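Local coordinates for FACT complex subunit SPT16 (Ashbya gossypii, PDB 6A8M), which probably acts, as a subunit of the FACT complex, as a histone chaperone that reorganizes nucleosomes during transcription, replication and DNA repair, at residues D8-L19 and L170-E181. Numbering follows the deposited sequence.
Sequences DFSTFENRLLAL and LSSLWAVKDEKE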
loop_
_atom_site.group_PDB
_atom_site.type_symbol
_atom_site.label_atom_id
_atom_site.label_comp_id
_atom_site.label_asym_id
_atom_site.label_seq_id
_atom_site.Cartn_x
_atom_site.Cartn_y
_atom_site.Cartn_z
ATOM N N ASP A 8 10.863 -8.471 -15.402
ATOM C CA ASP A 8 10.154 -9.736 -15.586
ATOM C C ASP A 8 9.138 -9.538 -16.703
ATOM O O ASP A 8 8.082 -8.931 -16.497
ATOM C CB ASP A 8 9.488 -10.145 -14.272
ATOM C CG ASP A 8 8.672 -11.421 -14.386
ATOM O OD1 ASP A 8 8.554 -11.981 -15.497
ATOM O OD2 ASP A 8 8.130 -11.863 -13.345
ATOM N N PHE A 9 9.443 -10.056 -17.893
ATOM C CA PHE A 9 8.609 -9.763 -19.048
ATOM C C PHE A 9 7.389 -10.672 -19.183
ATOM O O PHE A 9 6.448 -10.305 -19.891
ATOM C CB PHE A 9 9.456 -9.790 -20.325
ATOM C CG PHE A 9 9.805 -8.423 -20.812
ATOM C CD1 PHE A 9 8.901 -7.715 -21.591
ATOM C CD2 PHE A 9 10.991 -7.811 -20.431
ATOM C CE1 PHE A 9 9.186 -6.425 -22.016
ATOM C CE2 PHE A 9 11.287 -6.522 -20.855
ATOM C CZ PHE A 9 10.383 -5.831 -21.646
ATOM N N SER A 10 7.352 -11.842 -18.546
ATOM C CA SER A 10 6.082 -12.563 -18.567
ATOM C C SER A 10 5.069 -11.848 -17.686
ATOM O O SER A 10 3.893 -11.741 -18.032
ATOM C CB SER A 10 6.263 -14.021 -18.135
ATOM O OG SER A 10 6.863 -14.120 -16.859
ATOM N N THR A 11 5.540 -11.303 -16.568
ATOM C CA THR A 11 4.702 -10.506 -15.691
ATOM C C THR A 11 4.275 -9.206 -16.373
ATOM O O THR A 11 3.100 -8.816 -16.312
ATOM C CB THR A 11 5.481 -10.242 -14.403
ATOM O OG1 THR A 11 5.673 -11.486 -13.702
ATOM C CG2 THR A 11 4.754 -9.311 -13.544
ATOM N N PHE A 12 5.217 -8.541 -17.041
ATOM C CA PHE A 12 4.905 -7.327 -17.798
ATOM C C PHE A 12 3.833 -7.597 -18.841
ATOM O O PHE A 12 2.862 -6.848 -18.945
ATOM C CB PHE A 12 6.170 -6.789 -18.467
ATOM C CG PHE A 12 5.927 -5.637 -19.400
ATOM C CD1 PHE A 12 5.840 -4.342 -18.915
ATOM C CD2 PHE A 12 5.806 -5.843 -20.767
ATOM C CE1 PHE A 12 5.615 -3.267 -19.779
ATOM C CE2 PHE A 12 5.586 -4.779 -21.641
ATOM C CZ PHE A 12 5.493 -3.485 -21.137
ATOM N N GLU A 13 3.990 -8.681 -19.614
ATOM C CA GLU A 13 3.022 -9.009 -20.657
ATOM C C GLU A 13 1.633 -9.275 -20.079
ATOM O O GLU A 13 0.634 -8.718 -20.545
ATOM C CB GLU A 13 3.520 -10.221 -21.457
ATOM C CG GLU A 13 2.563 -10.636 -22.555
ATOM C CD GLU A 13 3.044 -11.831 -23.356
ATOM O OE1 GLU A 13 4.269 -11.983 -23.582
ATOM O OE2 GLU A 13 2.174 -12.613 -23.779
ATOM N N ASN A 14 1.549 -10.125 -19.054
ATOM C CA ASN A 14 0.244 -10.481 -18.499
ATOM C C ASN A 14 -0.463 -9.269 -17.908
ATOM O O ASN A 14 -1.679 -9.108 -18.072
ATOM C CB ASN A 14 0.406 -11.568 -17.439
ATOM C CG ASN A 14 0.729 -12.910 -18.041
ATOM O OD1 ASN A 14 0.453 -13.156 -19.222
ATOM N ND2 ASN A 14 1.318 -13.790 -17.245
ATOM N N ARG A 15 0.285 -8.393 -17.243
ATOM C CA ARG A 15 -0.335 -7.259 -16.564
ATOM C C ARG A 15 -0.703 -6.158 -17.549
ATOM O O ARG A 15 -1.767 -5.538 -17.429
ATOM C CB ARG A 15 0.600 -6.744 -15.461
ATOM C CG ARG A 15 0.807 -7.796 -14.361
ATOM C CD ARG A 15 1.688 -7.325 -13.224
ATOM N NE ARG A 15 1.921 -8.387 -12.231
ATOM C CZ ARG A 15 2.810 -8.314 -11.244
ATOM N NH1 ARG A 15 3.576 -7.239 -11.110
ATOM N NH2 ARG A 15 2.975 -9.348 -10.410
ATOM N N LEU A 16 0.168 -5.905 -18.526
ATOM C CA LEU A 16 -0.155 -4.937 -19.572
ATOM C C LEU A 16 -1.357 -5.386 -20.388
ATOM O O LEU A 16 -2.240 -4.578 -20.690
ATOM C CB LEU A 16 1.045 -4.707 -20.486
ATOM C CG LEU A 16 0.780 -3.656 -21.574
ATOM C CD1 LEU A 16 0.404 -2.321 -20.917
ATOM C CD2 LEU A 16 1.991 -3.473 -22.480
ATOM N N LEU A 17 -1.424 -6.678 -20.737
ATOM C CA LEU A 17 -2.581 -7.169 -21.480
ATOM C C LEU A 17 -3.843 -7.150 -20.623
ATOM O O LEU A 17 -4.927 -6.834 -21.125
ATOM C CB LEU A 17 -2.312 -8.572 -22.019
ATOM C CG LEU A 17 -1.254 -8.629 -23.125
ATOM C CD1 LEU A 17 -1.166 -10.031 -23.678
ATOM C CD2 LEU A 17 -1.585 -7.638 -24.224
ATOM N N ALA A 18 -3.723 -7.443 -19.322
ATOM C CA ALA A 18 -4.884 -7.300 -18.437
ATOM C C ALA A 18 -5.398 -5.869 -18.422
ATOM O O ALA A 18 -6.612 -5.636 -18.457
ATOM C CB ALA A 18 -4.544 -7.753 -17.019
ATOM N N LEU A 19 -4.483 -4.893 -18.404
ATOM C CA LEU A 19 -4.871 -3.483 -18.443
ATOM C C LEU A 19 -5.553 -3.129 -19.755
ATOM O O LEU A 19 -6.573 -2.429 -19.772
ATOM C CB LEU A 19 -3.629 -2.613 -18.234
ATOM C CG LEU A 19 -3.781 -1.099 -18.334
ATOM C CD1 LEU A 19 -4.728 -0.547 -17.269
ATOM C CD2 LEU A 19 -2.402 -0.468 -18.199
ATOM N N LEU A 170 -8.102 1.084 -11.898
ATOM C CA LEU A 170 -6.789 0.541 -11.571
ATOM C C LEU A 170 -6.828 -0.250 -10.271
ATOM O O LEU A 170 -6.211 -1.320 -10.164
ATOM C CB LEU A 170 -5.761 1.670 -11.499
ATOM C CG LEU A 170 -5.434 2.345 -12.844
ATOM C CD1 LEU A 170 -4.577 3.586 -12.673
ATOM C CD2 LEU A 170 -4.793 1.391 -13.829
ATOM N N SER A 171 -7.556 0.249 -9.269
ATOM C CA SER A 171 -7.642 -0.468 -7.997
ATOM C C SER A 171 -8.186 -1.883 -8.197
ATOM O O SER A 171 -7.646 -2.853 -7.645
ATOM C CB SER A 171 -8.519 0.315 -7.024
ATOM O OG SER A 171 -8.900 -0.491 -5.921
ATOM N N SER A 172 -9.274 -2.015 -8.973
ATOM C CA SER A 172 -9.831 -3.336 -9.259
ATOM C C SER A 172 -8.848 -4.200 -10.040
ATOM O O SER A 172 -8.746 -5.408 -9.804
ATOM C CB SER A 172 -11.136 -3.194 -10.039
ATOM O OG SER A 172 -12.040 -2.374 -9.327
ATOM N N LEU A 173 -8.130 -3.603 -10.990
ATOM C CA LEU A 173 -7.194 -4.372 -11.802
ATOM C C LEU A 173 -6.035 -4.907 -10.965
ATOM O O LEU A 173 -5.574 -6.033 -11.191
ATOM C CB LEU A 173 -6.681 -3.495 -12.938
ATOM C CG LEU A 173 -5.597 -4.015 -13.865
ATOM C CD1 LEU A 173 -6.204 -4.934 -14.903
ATOM C CD2 LEU A 173 -4.916 -2.821 -14.513
ATOM N N TRP A 174 -5.559 -4.119 -9.993
ATOM C CA TRP A 174 -4.386 -4.434 -9.163
ATOM C C TRP A 174 -4.700 -5.336 -7.985
ATOM O O TRP A 174 -3.767 -5.829 -7.339
ATOM C CB TRP A 174 -3.762 -3.150 -8.568
ATOM C CG TRP A 174 -3.122 -2.290 -9.536
ATOM C CD1 TRP A 174 -2.549 -2.664 -10.714
ATOM C CD2 TRP A 174 -2.988 -0.880 -9.451
ATOM N NE1 TRP A 174 -2.059 -1.552 -11.372
ATOM C CE2 TRP A 174 -2.325 -0.448 -10.620
ATOM C CE3 TRP A 174 -3.371 0.064 -8.507
ATOM C CZ2 TRP A 174 -2.025 0.891 -10.856
ATOM C CZ3 TRP A 174 -3.060 1.385 -8.734
ATOM C CH2 TRP A 174 -2.399 1.787 -9.911
ATOM N N ALA A 175 -5.978 -5.528 -7.658
ATOM C CA ALA A 175 -6.346 -6.050 -6.344
ATOM C C ALA A 175 -5.769 -7.445 -6.104
ATOM O O ALA A 175 -5.146 -7.709 -5.070
ATOM C CB ALA A 175 -7.873 -6.082 -6.223
ATOM N N VAL A 176 -5.997 -8.355 -7.034
ATOM C CA VAL A 176 -5.644 -9.754 -6.829
ATOM C C VAL A 176 -4.137 -9.907 -6.989
ATOM O O VAL A 176 -3.553 -9.442 -7.976
ATOM C CB VAL A 176 -6.408 -10.655 -7.806
ATOM C CG1 VAL A 176 -5.788 -12.053 -7.842
ATOM C CG2 VAL A 176 -7.901 -10.707 -7.432
ATOM N N LYS A 177 -3.505 -10.562 -6.021
ATOM C CA LYS A 177 -2.058 -10.701 -5.989
ATOM C C LYS A 177 -1.681 -12.051 -6.579
ATOM O O LYS A 177 -2.254 -13.080 -6.197
ATOM C CB LYS A 177 -1.538 -10.578 -4.552
ATOM C CG LYS A 177 -1.818 -9.214 -3.914
ATOM C CD LYS A 177 -0.888 -8.123 -4.489
ATOM C CE LYS A 177 -1.364 -6.727 -4.058
ATOM N NZ LYS A 177 -2.551 -6.331 -4.863
ATOM N N ASP A 178 -0.729 -12.055 -7.509
ATOM C CA ASP A 178 -0.334 -13.317 -8.110
ATOM C C ASP A 178 0.646 -14.011 -7.177
ATOM O O ASP A 178 0.923 -13.532 -6.077
ATOM C CB ASP A 178 0.215 -13.110 -9.530
ATOM C CG ASP A 178 1.565 -12.404 -9.590
ATOM O OD1 ASP A 178 2.284 -12.327 -8.583
ATOM O OD2 ASP A 178 1.921 -11.944 -10.707
ATOM N N GLU A 179 1.160 -15.156 -7.614
ATOM C CA GLU A 179 2.027 -15.969 -6.761
ATOM C C GLU A 179 3.233 -15.175 -6.275
ATOM O O GLU A 179 3.592 -15.218 -5.085
ATOM C CB GLU A 179 2.488 -17.196 -7.540
ATOM C CG GLU A 179 2.068 -18.507 -6.954
ATOM C CD GLU A 179 2.722 -19.677 -7.678
ATOM O OE1 GLU A 179 3.531 -20.391 -7.047
ATOM O OE2 GLU A 179 2.449 -19.865 -8.886
ATOM N N LYS A 180 3.889 -14.463 -7.195
ATOM C CA LYS A 180 5.095 -13.722 -6.852
ATOM C C LYS A 180 4.777 -12.605 -5.871
ATOM O O LYS A 180 5.493 -12.403 -4.881
ATOM C CB LYS A 180 5.730 -13.167 -8.127
ATOM C CG LYS A 180 7.010 -12.421 -7.900
ATOM C CD LYS A 180 7.628 -11.897 -9.211
ATOM C CE LYS A 180 6.724 -10.903 -9.937
ATOM N NZ LYS A 180 7.444 -10.208 -11.069
ATOM N N GLU A 181 3.691 -11.876 -6.129
ATOM C CA GLU A 181 3.318 -10.771 -5.259
ATOM C C GLU A 181 2.998 -11.260 -3.863
ATOM O O GLU A 181 3.323 -10.589 -2.877
ATOM C CB GLU A 181 2.115 -10.049 -5.846
ATOM C CG GLU A 181 2.408 -9.422 -7.211
ATOM C CD GLU A 181 1.196 -8.716 -7.797
ATOM O OE1 GLU A 181 1.225 -7.481 -7.931
ATOM O OE2 GLU A 181 0.208 -9.395 -8.110
HETATM O O HOH W 1 4.047 -12.863 -11.620
HETATM O O HOH W 2 0.591 -10.958 -12.738
#
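R15 reaches out from helix 9-22 with T11 CG2 over the centre of one guanidinium face and E181 OE1 over the other, offset toward the rim, in a salt-bridge network joining this helix of the N-terminal lobe to the N-terminus of helix 179-208 in a peptidase M24 family protein. The chain runs extended from CG to NE, which carries NH2 to D178 OD2 at 2.8 Å; that bond is nearly straight (163°) and lies in the guanidinium plane, though it meets the carboxylate from above. E181 OE1, 3.6 Å from R15 NH2, contributes charge alone and has its hydrogen bond with Y298, while R15 NH1 is held by W55 O. D178 and E181 also form the capping box of helix 179-208: E181 N gives to D178 OD1, and D178 N bonds E181 OE2 at 2.9 Å. From the same first turn, K180 turns about its CG-CD bond (chi3 62°) and sets NZ 2.9 Å from D8 OD2, so D8, N-cap of helix 9-22, is tied to helix 179-208. The far end is apolar: L19 CD1 packs 3.6 Å from L173 CD2 and also touches L170, and L173 CD1 lies against A18. Between the charged groups, a water takes the N-H of R15 NE and donates to D178 OD2, its O 2.6 Å from OD2.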